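Local coordinates for protein putative secreted endoglycosylceramidase (Rhodococcus hoagii, PDB 6JYZ) that probably hydrolyses the O-glycosidic bond between the sugar and the ceramide of galactosylceramide-type glycolipids, as a family 5 glycoside hydrolase, at residues V47-N51 / V63-D67. Sequence-based numbering, arbitrary orientation.
Sequences VNGLN and VAPLD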
ATOM      1  N   VAL A  47      -2.810   6.421   0.051  1.00  9.67           N
ATOM      2  CA  VAL A  47      -3.268   7.762  -0.347  1.00  9.92           C
ATOM      3  C   VAL A  47      -3.493   7.754  -1.865  1.00  8.78           C
ATOM      4  O   VAL A  47      -2.513   7.560  -2.599  1.00 10.07           O
ATOM      5  CB  VAL A  47      -2.192   8.791   0.051  1.00 12.14           C
ATOM      6  CG1 VAL A  47      -2.502  10.162  -0.548  1.00 14.02           C
ATOM      7  CG2 VAL A  47      -2.107   8.881   1.603  1.00 12.51           C
ATOM      8  N   ASN A  48      -4.729   7.950  -2.279  1.00  9.20           N
ATOM      9  CA  ASN A  48      -5.097   7.809  -3.682  1.00 10.03           C
ATOM     10  C   ASN A  48      -5.327   9.147  -4.386  1.00  9.80           C
ATOM     11  O   ASN A  48      -5.828   9.120  -5.505  1.00 10.12           O
ATOM     12  CB  ASN A  48      -6.307   6.906  -3.829  1.00 10.21           C
ATOM     13  CG  ASN A  48      -7.573   7.572  -3.398  1.00 10.57           C
ATOM     14  OD1 ASN A  48      -7.539   8.663  -2.816  1.00 12.10           O
ATOM     15  ND2 ASN A  48      -8.727   6.963  -3.702  1.00 12.17           N
ATOM     16  N   GLY A  49      -4.923  10.279  -3.797  1.00 10.08           N
ATOM     17  CA  GLY A  49      -5.270  11.564  -4.415  1.00 10.65           C
ATOM     18  C   GLY A  49      -4.685  11.765  -5.797  1.00 10.79           C
ATOM     19  O   GLY A  49      -5.246  12.613  -6.523  1.00 12.17           O
ATOM     20  N   LEU A  50      -3.635  11.069  -6.191  1.00 10.29           N
ATOM     21  CA  LEU A  50      -3.092  11.208  -7.541  1.00 10.66           C
ATOM     22  C   LEU A  50      -3.577  10.097  -8.471  1.00 10.80           C
ATOM     23  O   LEU A  50      -3.202  10.077  -9.644  1.00 11.55           O
ATOM     24  CB  LEU A  50      -1.567  11.162  -7.509  1.00 11.83           C
ATOM     25  CG  LEU A  50      -0.939  12.205  -6.592  1.00 12.07           C
ATOM     26  CD1 LEU A  50       0.559  12.116  -6.767  1.00 14.74           C
ATOM     27  CD2 LEU A  50      -1.429  13.624  -6.931  1.00 14.54           C
ATOM     28  N   ASN A  51      -4.453   9.218  -8.002  1.00 10.04           N
ATOM     29  CA  ASN A  51      -4.933   8.127  -8.871  1.00 10.36           C
ATOM     30  C   ASN A  51      -5.976   8.673  -9.852  1.00 12.25           C
ATOM     31  O   ASN A  51      -6.597   9.713  -9.619  1.00 12.16           O
ATOM     32  CB  ASN A  51      -5.454   6.996  -7.954  1.00 10.39           C
ATOM     33  CG  ASN A  51      -5.459   5.667  -8.681  1.00 11.47           C
ATOM     34  OD1 ASN A  51      -5.128   5.525  -9.872  1.00 12.69           O
ATOM     35  ND2 ASN A  51      -5.859   4.617  -7.964  1.00 12.29           N
ATOM     36  N   VAL A  63     -11.587  11.667  -6.174  1.00 12.94           N
ATOM     37  CA  VAL A  63     -10.585  11.694  -5.116  1.00 13.65           C
ATOM     38  C   VAL A  63     -10.762  12.984  -4.351  1.00 15.40           C
ATOM     39  O   VAL A  63     -11.323  13.980  -4.863  1.00 15.91           O
ATOM     40  CB  VAL A  63      -9.158  11.642  -5.682  1.00 14.46           C
ATOM     41  CG1 VAL A  63      -8.911  10.257  -6.302  1.00 14.94           C
ATOM     42  CG2 VAL A  63      -8.899  12.729  -6.719  1.00 17.63           C
ATOM     43  N   ALA A  64     -10.235  12.988  -3.131  1.00 14.25           N
ATOM     44  CA  ALA A  64     -10.180  14.234  -2.383  1.00 14.89           C
ATOM     45  C   ALA A  64      -8.970  15.011  -2.869  1.00 15.41           C
ATOM     46  O   ALA A  64      -7.950  14.458  -3.289  1.00 16.54           O
ATOM     47  CB  ALA A  64     -10.018  13.882  -0.915  1.00 17.24           C
ATOM     48  N   PRO A  65      -8.926  16.355  -2.721  1.00 17.52           N
ATOM     49  CA  PRO A  65      -7.695  17.099  -2.956  1.00 16.49           C
ATOM     50  C   PRO A  65      -6.547  16.612  -2.085  1.00 15.97           C
ATOM     51  O   PRO A  65      -6.767  16.067  -0.992  1.00 20.32           O
ATOM     52  CB  PRO A  65      -8.053  18.555  -2.532  1.00 20.41           C
ATOM     53  CG  PRO A  65      -9.555  18.572  -2.586  1.00 22.14           C
ATOM     54  CD  PRO A  65     -10.008  17.183  -2.134  1.00 21.04           C
ATOM     55  N   LEU A  66      -5.350  16.726  -2.590  1.00 15.61           N
ATOM     56  CA  LEU A  66      -4.185  16.239  -1.869  1.00 14.56           C
ATOM     57  C   LEU A  66      -3.139  17.330  -1.847  1.00 15.66           C
ATOM     58  O   LEU A  66      -2.715  17.798  -2.889  1.00 17.22           O
ATOM     59  CB  LEU A  66      -3.592  14.999  -2.569  1.00 14.80           C
ATOM     60  CG  LEU A  66      -2.345  14.419  -1.910  1.00 14.02           C
ATOM     61  CD1 LEU A  66      -2.673  13.841  -0.538  1.00 15.79           C
ATOM     62  CD2 LEU A  66      -1.748  13.308  -2.792  1.00 16.97           C
ATOM     63  N   ASP A  67      -2.739  17.739  -0.645  1.00 15.22           N
ATOM     64  CA  ASP A  67      -1.706  18.758  -0.551  1.00 16.82           C
ATOM     65  C   ASP A  67      -0.955  18.530   0.753  1.00 15.62           C
ATOM     66  O   ASP A  67      -1.185  17.538   1.488  1.00 14.54           O
ATOM     67  CB  ASP A  67      -2.299  20.171  -0.684  1.00 18.87           C
ATOM     68  CG  ASP A  67      -3.307  20.446   0.415  1.00 22.17           C
ATOM     69  OD1 ASP A  67      -3.073  20.134   1.599  1.00 20.11           O
ATOM     70  OD2 ASP A  67      -4.464  20.877   0.073  1.00 29.99           O
TER
HETATM   71  O   HOH W   1      -9.264  10.555  -2.063  1.00 24.33           O
HETATM   72  O   HOH W   2      -6.259  14.979  -5.499  1.00 16.55           O
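Gly49 and Val63 bring the two backbones within 5.4 Å of each other, CA to CA, at the two ends of the loop that joins the first strand of the family 5 (beta/alpha)8 barrel, 38-47, to helix 68-75. Residues 48-51 form a type I turn closed by Asn51 N to Asn48 O, and residues 63-67 run past it in extended form to Asp67, the N-cap of the helix. No direct hydrogen bond crosses; two waters do that work. One donates to both Gly49 O and Ala64 O, tying carbonyl to carbonyl. The other accepts from Ala64 N and donates to Asn48 OD1, 2.7 Å away, while Asn48 ND2 bonds to the hydroxyl of Tyr53, so both ends of this buried amide are held.

Two side chains of 63-67, Val63 and Leu66, pack against the other segment. Val63 turns both methyls to one flank of the turn: CG1 comes to 3.4 Å from Asn48 O, the carbonyl that closes the turn, and CG2 lies 3.7 Å from Gly49 O. On the far side of Gly49, Leu66 reaches in with CG anti to its backbone N (chi1 179°), which carries its forked end past the glycine, whose CA lies 4.2 Å from Leu66 CB. The Leu66 side chain crosses those of Val47 and Leu50 at about a right angle. Phe71 of the following helix also touches Leu66, and Leu84 of the neighbouring strand 81-86 touches both Val47 and Leu50, so the cluster continues into the barrel wall. Leu66 CD2 lies between Val47 and Leu50, touching Val47 CG1 as well as Leu50 CG (4.0 Å), and Leu66 CD1 rests 3.7 Å from Val47 CG1.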